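Local coordinates for periplasmic oligopeptide-binding protein (PDB 3ZS6), which probably binds oligopeptides in the periplasm and delivers them to an ABC transporter for uptake, at residues 13-18 against 190-195; 31-36 against 149-154; 37-42 against 66-71; 46-49 against 55-58; 256-261 against 495-500. All blocks are in the same frame, centred on the assembly; numbering follows the deposited sequence. Where two conformers were deposited one is given.

Contact 1: 13-18 against 190-195; sequences AEVESL and NRIVMA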
# COMPACT_ATOMS: atom_id res chain seq x y z
N ALA A 13 10.36 5.60 -6.39
CA ALA A 13 11.49 4.67 -6.33
C ALA A 13 11.40 3.63 -7.44
O ALA A 13 10.35 3.50 -8.09
CB ALA A 13 11.54 3.99 -4.97
N GLU A 14 12.48 2.90 -7.67
CA GLU A 14 12.47 1.77 -8.61
C GLU A 14 11.51 0.70 -8.10
O GLU A 14 11.53 0.34 -6.92
CB GLU A 14 13.88 1.17 -8.75
CG GLU A 14 13.94 -0.16 -9.51
CD GLU A 14 13.60 -0.02 -11.00
OE1 GLU A 14 13.53 1.13 -11.50
OE2 GLU A 14 13.40 -1.06 -11.66
N VAL A 15 10.66 0.20 -9.00
CA VAL A 15 9.65 -0.80 -8.64
C VAL A 15 10.32 -2.10 -8.21
O VAL A 15 11.34 -2.49 -8.79
CB VAL A 15 8.69 -1.07 -9.84
CG1 VAL A 15 9.41 -1.86 -10.96
CG2 VAL A 15 7.43 -1.80 -9.37
N GLU A 16 9.75 -2.78 -7.22
CA GLU A 16 10.37 -3.99 -6.66
C GLU A 16 10.22 -5.20 -7.59
O GLU A 16 11.07 -6.08 -7.61
CB GLU A 16 9.82 -4.32 -5.26
CG GLU A 16 8.34 -4.73 -5.23
CD GLU A 16 7.38 -3.55 -5.26
OE1 GLU A 16 7.85 -2.40 -5.37
OE2 GLU A 16 6.15 -3.77 -5.16
N SER A 17 9.15 -5.22 -8.37
CA SER A 17 8.87 -6.36 -9.23
C SER A 17 7.71 -6.00 -10.14
O SER A 17 6.93 -5.11 -9.82
CB SER A 17 8.52 -7.58 -8.38
OG SER A 17 8.12 -8.70 -9.16
N LEU A 18 7.60 -6.69 -11.27
CA LEU A 18 6.43 -6.57 -12.12
C LEU A 18 5.70 -7.91 -12.20
O LEU A 18 4.78 -8.07 -13.01
CB LEU A 18 6.81 -6.08 -13.52
CG LEU A 18 7.29 -4.63 -13.59
CD1 LEU A 18 7.62 -4.25 -15.03
CD2 LEU A 18 6.25 -3.68 -13.02
N ASN A 190 16.00 3.94 -14.09
CA ASN A 190 16.07 4.86 -15.21
C ASN A 190 14.67 5.14 -15.74
O ASN A 190 14.15 6.23 -15.56
CB ASN A 190 16.97 4.31 -16.31
CG ASN A 190 17.18 5.29 -17.44
OD1 ASN A 190 16.41 6.23 -17.61
ND2 ASN A 190 18.24 5.08 -18.20
N ARG A 191 14.07 4.14 -16.37
CA ARG A 191 12.73 4.31 -16.89
C ARG A 191 12.03 3.00 -17.19
O ARG A 191 12.68 1.97 -17.43
CB ARG A 191 12.76 5.16 -18.16
CG ARG A 191 13.75 4.63 -19.18
CD ARG A 191 13.10 4.38 -20.53
NE ARG A 191 13.27 5.49 -21.45
CZ ARG A 191 13.49 5.34 -22.76
NH1 ARG A 191 13.57 4.13 -23.29
NH2 ARG A 191 13.62 6.41 -23.54
N ILE A 192 10.70 3.05 -17.17
CA ILE A 192 9.86 2.00 -17.70
C ILE A 192 8.94 2.62 -18.75
O ILE A 192 8.34 3.67 -18.51
CB ILE A 192 9.03 1.33 -16.60
CG1 ILE A 192 9.85 0.23 -15.92
CG2 ILE A 192 7.72 0.76 -17.17
CD1 ILE A 192 9.19 -0.36 -14.68
N VAL A 193 8.86 2.00 -19.92
CA VAL A 193 8.00 2.50 -20.99
C VAL A 193 7.01 1.42 -21.41
O VAL A 193 7.37 0.24 -21.54
CB VAL A 193 8.81 2.96 -22.24
CG1 VAL A 193 7.88 3.55 -23.30
CG2 VAL A 193 9.88 3.97 -21.85
N MET A 194 5.75 1.81 -21.63
CA MET A 194 4.72 0.88 -22.08
C MET A 194 3.83 1.50 -23.15
O MET A 194 3.64 2.72 -23.18
CB MET A 194 3.89 0.35 -20.91
CG MET A 194 3.12 1.41 -20.13
SD MET A 194 2.35 0.77 -18.60
CE MET A 194 3.77 0.32 -17.59
N ALA A 195 3.28 0.66 -24.02
CA ALA A 195 2.52 1.12 -25.18
C ALA A 195 1.10 0.56 -25.15
O ALA A 195 0.89 -0.57 -24.68
CB ALA A 195 3.21 0.70 -26.46
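Ile192 supplies a single methyl, CD1, to both of its partners across this contact: it lies 4.0 Å from CG1 of Val15 and 4.2 Å from CD1 of Leu18. The isoleucine reaches them by swinging CG1 to the side of its own backbone N (chi1 -85°) and then running straight out, which puts CD1 at the far end of an extended branch. Val15 meets it across rather than alongside, the two side chains lying at about a right angle. Its CG1 does the touching because the rotamer places this branch between the backbone N and the carbonyl carbon (chi1 71°). Leu18 runs extended to its own CD1, which meets the same Ile192 methyl. No hydrogen bond links the segments, so the evidence is of a purely apolar meeting of three buried residues. In the fold, Ile192 belongs to an inner strand of a mixed four-stranded sheet, flanked by strands 181-187 and 210-215, while 13-18 lies in the loop leading from edge strand 6-11 to helix 26-35. A classic beta bulge at Asn190 and Arg191, both facing Gln187, opens strand 191-196. Glu14 holds the loop to the same hairpin, one carboxylate oxygen accepting from Asn189 N and the other from Trp186 NE1. Ile192 also packs on Leu183 and Trp186, and Val15 touches Thr27 of helix 26-35.

Contact 2: 31-36 against 149-154; sequences IGLDLF and TAMAPL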
# COMPACT_ATOMS: atom_id res chain seq x y z
N ILE A 31 2.10 0.75 -11.50
CA ILE A 31 2.67 0.23 -12.74
C ILE A 31 2.03 -1.10 -13.18
O ILE A 31 1.62 -1.25 -14.32
CB ILE A 31 4.19 0.08 -12.64
CG1 ILE A 31 4.83 1.46 -12.44
CG2 ILE A 31 4.76 -0.59 -13.90
CD1 ILE A 31 6.33 1.41 -12.22
N GLY A 32 1.94 -2.07 -12.26
CA GLY A 32 1.42 -3.39 -12.60
C GLY A 32 -0.03 -3.41 -13.09
O GLY A 32 -0.41 -4.27 -13.90
N LEU A 33 -0.84 -2.47 -12.61
CA LEU A 33 -2.25 -2.44 -12.99
C LEU A 33 -2.49 -1.78 -14.35
O LEU A 33 -3.56 -1.90 -14.93
CB LEU A 33 -3.11 -1.81 -11.90
CG LEU A 33 -3.27 -2.64 -10.62
CD1 LEU A 33 -3.94 -1.81 -9.52
CD2 LEU A 33 -4.06 -3.94 -10.86
N ASP A 34 -1.49 -1.06 -14.85
CA ASP A 34 -1.49 -0.64 -16.25
C ASP A 34 -1.17 -1.85 -17.15
O ASP A 34 -1.64 -1.93 -18.28
CB ASP A 34 -0.45 0.47 -16.50
CG ASP A 34 -0.92 1.85 -16.04
OD1 ASP A 34 -2.09 2.02 -15.63
OD2 ASP A 34 -0.09 2.77 -16.11
N LEU A 35 -0.37 -2.80 -16.65
CA LEU A 35 0.06 -3.97 -17.44
C LEU A 35 -0.86 -5.20 -17.33
O LEU A 35 -0.94 -6.01 -18.26
CB LEU A 35 1.49 -4.38 -17.07
CG LEU A 35 2.60 -3.36 -17.38
CD1 LEU A 35 3.90 -3.79 -16.71
CD2 LEU A 35 2.79 -3.18 -18.90
N PHE A 36 -1.54 -5.33 -16.19
CA PHE A 36 -2.39 -6.49 -15.91
C PHE A 36 -3.78 -6.04 -15.46
O PHE A 36 -3.93 -4.99 -14.84
CB PHE A 36 -1.81 -7.38 -14.81
CG PHE A 36 -0.49 -8.01 -15.16
CD1 PHE A 36 0.71 -7.33 -14.94
CD2 PHE A 36 -0.44 -9.30 -15.67
CE1 PHE A 36 1.93 -7.92 -15.24
CE2 PHE A 36 0.77 -9.90 -15.98
CZ PHE A 36 1.96 -9.22 -15.76
N THR A 149 -10.03 -7.92 -5.49
CA THR A 149 -9.65 -8.50 -6.78
C THR A 149 -9.17 -7.44 -7.77
O THR A 149 -8.67 -7.77 -8.84
CB THR A 149 -10.84 -9.28 -7.42
OG1 THR A 149 -11.80 -8.35 -7.94
CG2 THR A 149 -11.51 -10.18 -6.40
N ALA A 150 -9.32 -6.17 -7.41
CA ALA A 150 -8.83 -5.09 -8.27
C ALA A 150 -7.34 -4.75 -8.04
O ALA A 150 -6.77 -3.95 -8.77
CB ALA A 150 -9.69 -3.83 -8.10
N MET A 151 -6.71 -5.37 -7.04
CA MET A 151 -5.31 -5.11 -6.72
C MET A 151 -4.35 -5.99 -7.53
O MET A 151 -4.72 -7.08 -7.97
CB MET A 151 -5.06 -5.31 -5.22
CG MET A 151 -5.67 -4.21 -4.33
SD MET A 151 -5.05 -2.54 -4.71
CE MET A 151 -6.32 -1.93 -5.80
N ALA A 152 -3.11 -5.55 -7.67
CA ALA A 152 -2.15 -6.24 -8.53
C ALA A 152 -1.87 -7.70 -8.20
O ALA A 152 -1.76 -8.53 -9.11
CB ALA A 152 -0.85 -5.44 -8.64
N PRO A 153 -1.75 -8.04 -6.91
CA PRO A 153 -1.38 -9.44 -6.66
C PRO A 153 -2.48 -10.44 -7.02
O PRO A 153 -2.18 -11.63 -7.09
CB PRO A 153 -1.08 -9.47 -5.16
CG PRO A 153 -0.78 -8.02 -4.80
CD PRO A 153 -1.74 -7.24 -5.68
N LEU A 154 -3.72 -9.99 -7.23
CA LEU A 154 -4.78 -10.92 -7.64
C LEU A 154 -5.05 -10.92 -9.16
O LEU A 154 -5.95 -11.61 -9.63
CB LEU A 154 -6.07 -10.73 -6.83
CG LEU A 154 -5.92 -10.99 -5.32
CD1 LEU A 154 -7.23 -10.74 -4.56
CD2 LEU A 154 -5.43 -12.41 -5.04
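Leu33, near the C-terminal end of helix 26-35, makes all the contacts under 4.5 Å here, and most of them are with backbone atoms of 149-154. Its CD2 comes to 3.4 Å from the carbonyl oxygen of Ala150, and its CD1 is 3.6 Å from this oxygen, so the fork of the leucine straddles the carbonyl. CD2 also lies 3.7 Å from the amide N of Ala152, which is hydrogen-bonded to Asn29 OD1 one helical turn earlier. Contacts between side chains are looser: Leu33 CD2 stands 4.2 Å from Ala152 CB. CG sits beside the backbone N of Leu33 (chi1 -70°), an orientation that carries both methyls over the loop. The small side chain of Ala152 is consistent with the close backbones, CA of Leu33 and CA of Ala152 being 5.9 Å apart. No hydrogen bond crosses between the segments; within 31-36, Phe36 N closes the last helical turn on Gly32 O at 2.8 Å, and the Phe36 ring turns its edge to that oxygen. Helix 26-35 packs on strand 191-196 with one flank, Ile31, Asp34 and Leu35 resting on Met194, and the 149-154 loop lies between Leu33 and strand 40-42, with Ala150 and Met151 against Ile42.

Contact 3: 37-42 against 66-71; sequences EGLARI and FKLRRD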
# COMPACT_ATOMS: atom_id res chain seq x y z
N GLU A 37 -4.78 -6.85 -15.76
CA GLU A 37 -6.15 -6.55 -15.37
C GLU A 37 -6.74 -7.72 -14.60
O GLU A 37 -6.73 -8.85 -15.08
CB GLU A 37 -7.02 -6.29 -16.60
CG GLU A 37 -8.48 -5.97 -16.27
CD GLU A 37 -9.32 -5.79 -17.52
OE1 GLU A 37 -9.36 -6.73 -18.35
OE2 GLU A 37 -9.91 -4.70 -17.68
N GLY A 38 -7.26 -7.44 -13.41
CA GLY A 38 -7.86 -8.46 -12.58
C GLY A 38 -9.34 -8.64 -12.88
O GLY A 38 -9.84 -8.11 -13.88
N LEU A 39 -10.04 -9.37 -12.01
CA LEU A 39 -11.49 -9.54 -12.15
C LEU A 39 -12.20 -8.19 -12.23
O LEU A 39 -13.12 -7.99 -13.04
CB LEU A 39 -12.04 -10.37 -10.98
CG LEU A 39 -11.53 -11.82 -10.91
CD1 LEU A 39 -11.92 -12.53 -9.60
CD2 LEU A 39 -12.00 -12.63 -12.13
N ALA A 40 -11.76 -7.27 -11.38
CA ALA A 40 -12.30 -5.92 -11.31
C ALA A 40 -11.18 -4.88 -11.42
O ALA A 40 -9.99 -5.23 -11.34
CB ALA A 40 -13.07 -5.73 -10.01
N ARG A 41 -11.55 -3.61 -11.59
CA ARG A 41 -10.61 -2.50 -11.58
C ARG A 41 -11.12 -1.40 -10.65
O ARG A 41 -12.31 -1.32 -10.37
CB ARG A 41 -10.45 -1.87 -12.98
CG ARG A 41 -9.93 -2.77 -14.08
CD ARG A 41 -9.42 -1.92 -15.27
NE ARG A 41 -10.41 -0.92 -15.70
CZ ARG A 41 -10.26 0.40 -15.57
NH1 ARG A 41 -9.16 0.91 -15.02
NH2 ARG A 41 -11.22 1.22 -15.99
N ILE A 42 -10.21 -0.54 -10.19
CA ILE A 42 -10.61 0.71 -9.53
C ILE A 42 -10.45 1.83 -10.54
O ILE A 42 -9.34 2.04 -11.05
CB ILE A 42 -9.73 1.03 -8.32
CG1 ILE A 42 -9.72 -0.13 -7.33
CG2 ILE A 42 -10.19 2.36 -7.66
CD1 ILE A 42 -11.13 -0.56 -6.86
N PHE A 66 -18.04 -14.84 -10.30
CA PHE A 66 -17.58 -13.85 -11.27
C PHE A 66 -17.81 -14.39 -12.68
O PHE A 66 -17.36 -15.48 -13.02
CB PHE A 66 -16.09 -13.52 -11.08
CG PHE A 66 -15.78 -12.81 -9.78
CD1 PHE A 66 -15.56 -13.53 -8.61
CD2 PHE A 66 -15.70 -11.43 -9.73
CE1 PHE A 66 -15.27 -12.89 -7.42
CE2 PHE A 66 -15.41 -10.78 -8.54
CZ PHE A 66 -15.20 -11.51 -7.38
N LYS A 67 -18.53 -13.62 -13.49
CA LYS A 67 -18.76 -14.00 -14.88
C LYS A 67 -17.78 -13.24 -15.74
O LYS A 67 -17.81 -12.01 -15.80
CB LYS A 67 -20.20 -13.69 -15.30
CG LYS A 67 -21.22 -14.70 -14.80
CD LYS A 67 -20.95 -16.10 -15.34
CE LYS A 67 -21.18 -16.20 -16.85
NZ LYS A 67 -20.15 -15.46 -17.64
N LEU A 68 -16.89 -13.97 -16.40
CA LEU A 68 -15.86 -13.34 -17.22
C LEU A 68 -16.39 -13.00 -18.62
O LEU A 68 -17.24 -13.70 -19.17
CB LEU A 68 -14.63 -14.25 -17.34
CG LEU A 68 -14.08 -14.87 -16.06
CD1 LEU A 68 -12.76 -15.56 -16.35
CD2 LEU A 68 -13.91 -13.82 -14.95
N ARG A 69 -15.90 -11.90 -19.18
CA ARG A 69 -16.19 -11.60 -20.57
C ARG A 69 -15.43 -12.62 -21.41
O ARG A 69 -14.47 -13.23 -20.95
CB ARG A 69 -15.76 -10.17 -20.93
CG ARG A 69 -14.26 -9.95 -20.95
CD ARG A 69 -13.91 -8.47 -21.08
NE ARG A 69 -14.28 -7.72 -19.89
CZ ARG A 69 -15.40 -7.02 -19.75
NH1 ARG A 69 -16.29 -6.95 -20.74
NH2 ARG A 69 -15.63 -6.38 -18.61
N ARG A 70 -15.88 -12.80 -22.65
CA ARG A 70 -15.33 -13.86 -23.49
C ARG A 70 -14.20 -13.37 -24.37
O ARG A 70 -13.55 -14.16 -25.04
CB ARG A 70 -16.45 -14.45 -24.36
CG ARG A 70 -17.63 -15.00 -23.56
CD ARG A 70 -18.82 -15.35 -24.45
NE ARG A 70 -19.01 -16.80 -24.58
CZ ARG A 70 -18.53 -17.53 -25.58
NH1 ARG A 70 -17.82 -16.96 -26.54
NH2 ARG A 70 -18.76 -18.83 -25.61
N ASP A 71 -13.95 -12.07 -24.38
CA ASP A 71 -12.96 -11.54 -25.32
C ASP A 71 -11.72 -10.94 -24.66
O ASP A 71 -11.00 -10.16 -25.27
CB ASP A 71 -13.62 -10.54 -26.29
CG ASP A 71 -14.19 -9.34 -25.59
OD1 ASP A 71 -14.34 -9.38 -24.35
OD2 ASP A 71 -14.49 -8.33 -26.27
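Two strands that are not neighbours meet here across an antiparallel five-stranded sheet, Leu39 at the entry to edge strand 40-42 reaching Phe66 and Leu68 on strand 63-68. Strand 48-60 runs between them, and the backbone of Leu39 is hydrogen-bonded to its residues Gly51 and Ala53, so the meeting is one of side chains alone. The CA atoms of Leu39 and Phe66 remain 7.5 Å apart. The main interaction is a CH-pi contact: CD1 of Leu39 stands 3.7 Å from the centroid of the Phe66 ring and only 5° off the ring normal. Such centring leaves the methyl almost equally far from all six ring carbons. Both residues turn CG to the side of their own backbone N (chi1 -64° for Leu39, chi1 -67° for Phe66), and the two side chains meet at about a right angle. CB of Leu39 adds a second touch, 4.0 Å from Phe66 CD2. Ile134 of strand 133-137 and Phe85 and Trp89 of helix 82-93 enclose Leu39 further. Its other branch serves Leu68, whose backbone leaves CB pointing past the contact but whose side-chain end returns to it, bringing Leu68 CD2 within 3.6 Å of Leu39 CD2.

Contact 4: 46-49 against 55-58; sequences GAVV and AWEH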
# COMPACT_ATOMS: atom_id res chain seq x y z
N GLY A 46 -12.44 6.05 -8.06
CA GLY A 46 -12.28 5.17 -6.92
C GLY A 46 -13.33 4.07 -6.89
O GLY A 46 -13.34 3.23 -5.99
N ALA A 47 -14.22 4.07 -7.88
CA ALA A 47 -15.27 3.04 -7.97
C ALA A 47 -14.72 1.69 -8.44
O ALA A 47 -13.78 1.63 -9.25
CB ALA A 47 -16.40 3.51 -8.88
N VAL A 48 -15.30 0.61 -7.93
CA VAL A 48 -14.95 -0.73 -8.37
C VAL A 48 -15.75 -1.03 -9.64
O VAL A 48 -16.97 -1.05 -9.60
CB VAL A 48 -15.31 -1.79 -7.31
CG1 VAL A 48 -14.80 -3.16 -7.73
CG2 VAL A 48 -14.72 -1.41 -5.96
N VAL A 49 -15.06 -1.25 -10.76
CA VAL A 49 -15.73 -1.50 -12.04
C VAL A 49 -15.27 -2.81 -12.67
O VAL A 49 -14.24 -3.36 -12.28
CB VAL A 49 -15.49 -0.35 -13.06
CG1 VAL A 49 -16.01 0.98 -12.51
CG2 VAL A 49 -14.01 -0.25 -13.41
N ALA A 55 -19.30 -9.16 -14.69
CA ALA A 55 -20.30 -9.12 -13.64
C ALA A 55 -19.94 -10.05 -12.49
O ALA A 55 -19.16 -10.98 -12.66
CB ALA A 55 -21.69 -9.47 -14.20
N TRP A 56 -20.51 -9.79 -11.32
CA TRP A 56 -20.31 -10.67 -10.17
C TRP A 56 -21.50 -10.62 -9.24
O TRP A 56 -22.31 -9.68 -9.28
CB TRP A 56 -19.02 -10.33 -9.41
CG TRP A 56 -18.89 -8.88 -9.07
CD1 TRP A 56 -19.50 -8.21 -8.05
CD2 TRP A 56 -18.07 -7.92 -9.75
NE1 TRP A 56 -19.12 -6.89 -8.05
CE2 TRP A 56 -18.24 -6.68 -9.08
CE3 TRP A 56 -17.22 -7.97 -10.86
CZ2 TRP A 56 -17.59 -5.52 -9.49
CZ3 TRP A 56 -16.57 -6.81 -11.26
CH2 TRP A 56 -16.76 -5.60 -10.57
N GLU A 57 -21.61 -11.63 -8.38
CA GLU A 57 -22.76 -11.76 -7.51
C GLU A 57 -22.35 -12.45 -6.21
O GLU A 57 -21.62 -13.44 -6.23
CB GLU A 57 -23.85 -12.57 -8.23
CG GLU A 57 -25.19 -12.62 -7.51
CD GLU A 57 -26.32 -13.11 -8.41
OE1 GLU A 57 -26.33 -12.77 -9.62
OE2 GLU A 57 -27.20 -13.84 -7.92
N HIS A 58 -22.82 -11.90 -5.09
CA HIS A 58 -22.60 -12.48 -3.77
C HIS A 58 -23.69 -13.52 -3.50
O HIS A 58 -24.73 -13.22 -2.90
CB HIS A 58 -22.64 -11.37 -2.72
CG HIS A 58 -22.01 -11.75 -1.42
ND1 HIS A 58 -22.01 -10.92 -0.32
CD2 HIS A 58 -21.35 -12.87 -1.04
CE1 HIS A 58 -21.39 -11.52 0.69
NE2 HIS A 58 -20.98 -12.70 0.27
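The indole of Trp56 presents the outer rim of its six-membered ring to Val48 and Val49. At the edge, near the ring plane, lies the carbonyl oxygen of Val49, 3.8 Å from CH2. Val48 arrives at a slant that is neither over a face nor at the edge, its CG1 being 4.1 Å from CZ2 of the indole. Beyond the two segments, Phe66 meets Trp56 with the ring planes at about 50°, and Ala40 and Pro146 also touch the tryptophan. The torsions explain how the two side chains find each other: Trp56 carries CG between its backbone N and carbonyl carbon (chi1 50°), and Val48 sets CG1 opposite its backbone N (chi1 -174°). Val49, in contrast, points its side chain away and takes part through its backbone. Val48, Val49 and residues 55-58 belong to strand 48-60, which is interrupted along its length and serves two beta hairpins: Val49 pairs with Arg41 of strand 40-42, whereas Ala55 pairs with Lys67 of strand 63-68. The backbone N of Trp56 is hydrogen-bonded to a glycerol, probably from the crystallisation liquor. With no hydrogen bond across and 96 Å² buried, cohesion probably comes mainly from van der Waals packing. The Val49 carbonyl lies side-on to Trp56 CH2, its C and O equally distant, so a directed C-H...O attraction is not indicated.

Contact 5: 256-261 against 495-500; sequences GLQLAT and DMRASQ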
# COMPACT_ATOMS: atom_id res chain seq x y z
N GLY A 256 -6.00 16.81 -1.30
CA GLY A 256 -6.85 15.91 -0.54
C GLY A 256 -6.03 15.05 0.42
O GLY A 256 -4.80 15.07 0.40
N LEU A 257 -6.72 14.31 1.28
CA LEU A 257 -6.07 13.32 2.13
C LEU A 257 -6.31 11.93 1.54
O LEU A 257 -7.27 11.70 0.81
CB LEU A 257 -6.62 13.39 3.55
CG LEU A 257 -6.36 14.66 4.35
CD1 LEU A 257 -7.29 14.72 5.57
CD2 LEU A 257 -4.90 14.76 4.78
N GLN A 258 -5.42 10.99 1.86
CA GLN A 258 -5.56 9.62 1.38
C GLN A 258 -5.91 8.68 2.53
O GLN A 258 -5.74 9.04 3.69
CB GLN A 258 -4.28 9.17 0.69
CG GLN A 258 -4.25 9.52 -0.80
CD GLN A 258 -2.85 9.55 -1.36
OE1 GLN A 258 -1.86 9.52 -0.62
NE2 GLN A 258 -2.74 9.62 -2.69
N LEU A 259 -6.40 7.49 2.19
CA LEU A 259 -6.60 6.44 3.19
C LEU A 259 -5.26 5.74 3.37
O LEU A 259 -5.05 4.63 2.89
CB LEU A 259 -7.68 5.44 2.76
CG LEU A 259 -9.14 5.91 2.81
CD1 LEU A 259 -10.10 4.86 2.24
CD2 LEU A 259 -9.54 6.29 4.24
N ALA A 260 -4.34 6.42 4.04
CA ALA A 260 -2.97 5.95 4.13
C ALA A 260 -2.31 6.57 5.36
O ALA A 260 -2.56 7.72 5.69
CB ALA A 260 -2.21 6.32 2.84
N THR A 261 -1.46 5.79 6.03
CA THR A 261 -0.86 6.21 7.29
C THR A 261 0.67 6.16 7.22
O THR A 261 1.25 5.16 6.80
CB THR A 261 -1.35 5.32 8.46
OG1 THR A 261 -2.78 5.35 8.51
CG2 THR A 261 -0.78 5.79 9.81
N ASP A 495 -5.83 6.15 -3.89
CA ASP A 495 -4.86 6.59 -4.89
C ASP A 495 -4.42 5.49 -5.85
O ASP A 495 -3.23 5.34 -6.14
CB ASP A 495 -3.64 7.27 -4.24
CG ASP A 495 -2.76 7.98 -5.26
OD1 ASP A 495 -3.25 8.33 -6.37
OD2 ASP A 495 -1.57 8.20 -4.98
N MET A 496 -5.39 4.73 -6.35
CA MET A 496 -5.12 3.74 -7.38
C MET A 496 -5.68 4.28 -8.70
O MET A 496 -6.83 3.99 -9.08
CB MET A 496 -5.71 2.38 -7.01
CG MET A 496 -4.80 1.53 -6.09
SD MET A 496 -3.26 0.97 -6.89
CE MET A 496 -1.98 1.87 -5.99
N ARG A 497 -4.86 5.07 -9.38
CA ARG A 497 -5.30 5.80 -10.56
C ARG A 497 -4.59 5.30 -11.81
O ARG A 497 -3.43 5.63 -12.05
CB ARG A 497 -5.06 7.31 -10.37
CG ARG A 497 -5.85 7.93 -9.18
CD ARG A 497 -5.39 9.37 -8.90
NE ARG A 497 -6.41 10.19 -8.23
CZ ARG A 497 -6.43 10.47 -6.93
NH1 ARG A 497 -5.49 9.99 -6.11
NH2 ARG A 497 -7.41 11.23 -6.44
N ALA A 498 -5.29 4.47 -12.58
CA ALA A 498 -4.72 3.83 -13.75
C ALA A 498 -4.61 4.80 -14.91
O ALA A 498 -5.44 5.69 -15.07
CB ALA A 498 -5.58 2.62 -14.15
N SER A 499 -3.60 4.60 -15.75
CA SER A 499 -3.42 5.48 -16.90
C SER A 499 -4.58 5.42 -17.91
O SER A 499 -4.91 6.42 -18.54
CB SER A 499 -2.09 5.15 -17.59
OG SER A 499 -1.01 5.28 -16.68
N GLN A 500 -5.22 4.26 -18.05
CA GLN A 500 -6.27 4.10 -19.06
C GLN A 500 -7.52 4.93 -18.77
O GLN A 500 -8.38 5.10 -19.65
CB GLN A 500 -6.65 2.63 -19.25
CG GLN A 500 -7.41 2.01 -18.08
CD GLN A 500 -8.17 0.75 -18.48
OE1 GLN A 500 -7.89 -0.35 -18.00
NE2 GLN A 500 -9.13 0.91 -19.38
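Gln258 NE2 stands over the face of the Asp495 carboxylate, above its CB-CG side, with OD2 of Asp495 2.9 Å away. NE2 is almost as near to the carbons beneath it, 3.0 Å from both CB and CG of Asp495. The amide lies over the carboxylate, the planes 25° apart, although the side chains as a whole approach at a slant. Gln258 is extended beyond CG, which gives it the length to reach. In Asp495, CG stands opposite the backbone N (chi1 -169°), a torsion that turns the flat side of the carboxylate, with CB, under NE2. The next shell fixes that carboxylate. NH1 of Arg497 donates to OD1 of Asp495 at 2.8 Å, forming a salt bridge within 495-500. The approach lies in the guanidinium plane but 50° out of the carboxylate plane. NE2 of Gln258 faces the edge of this guanidinium, 4.4 Å from NH1 of Arg497. A second arginine, Arg479 of strand 470-480, bridges OD2, and the two positive charges would be expected to keep Asp495 ionised in this buried place. An inverse gamma turn centred on Leu259 leads the chain from strand 253-258 into strand 260-266. Asp495 O, hydrogen-bonded to Trp26 NE1, ties the loop to helix 26-35. Next along the chain, Met496 packs on an acidic side chain of the bound peptide, consistent with the charged cluster lying close to the peptide site of this family 5 solute-binding protein.

From the N terminus, contact 1 closes the widest of four nested loops by bringing 13-18 onto strand 191-196. Inside it contact 2 joins helix 26-35 to the 149-154 loop; inside that, contact 3 spans the five-stranded sheet, and contact 4, innermost, lies within strand 48-60. Contact 5 follows in series, linking the end of strand 253-258 to the 495-500 loop. Helix 26-35 connects several of them: Leu18 and Met194 of contact 1 pack on it, and its Asp34 OD2 probably bonds Ser499 OG of contact 5 at 2.7 Å. Ala150 rests on Ala40, joining contacts 2 and 3, while backbone pairing connects contacts 3 and 4.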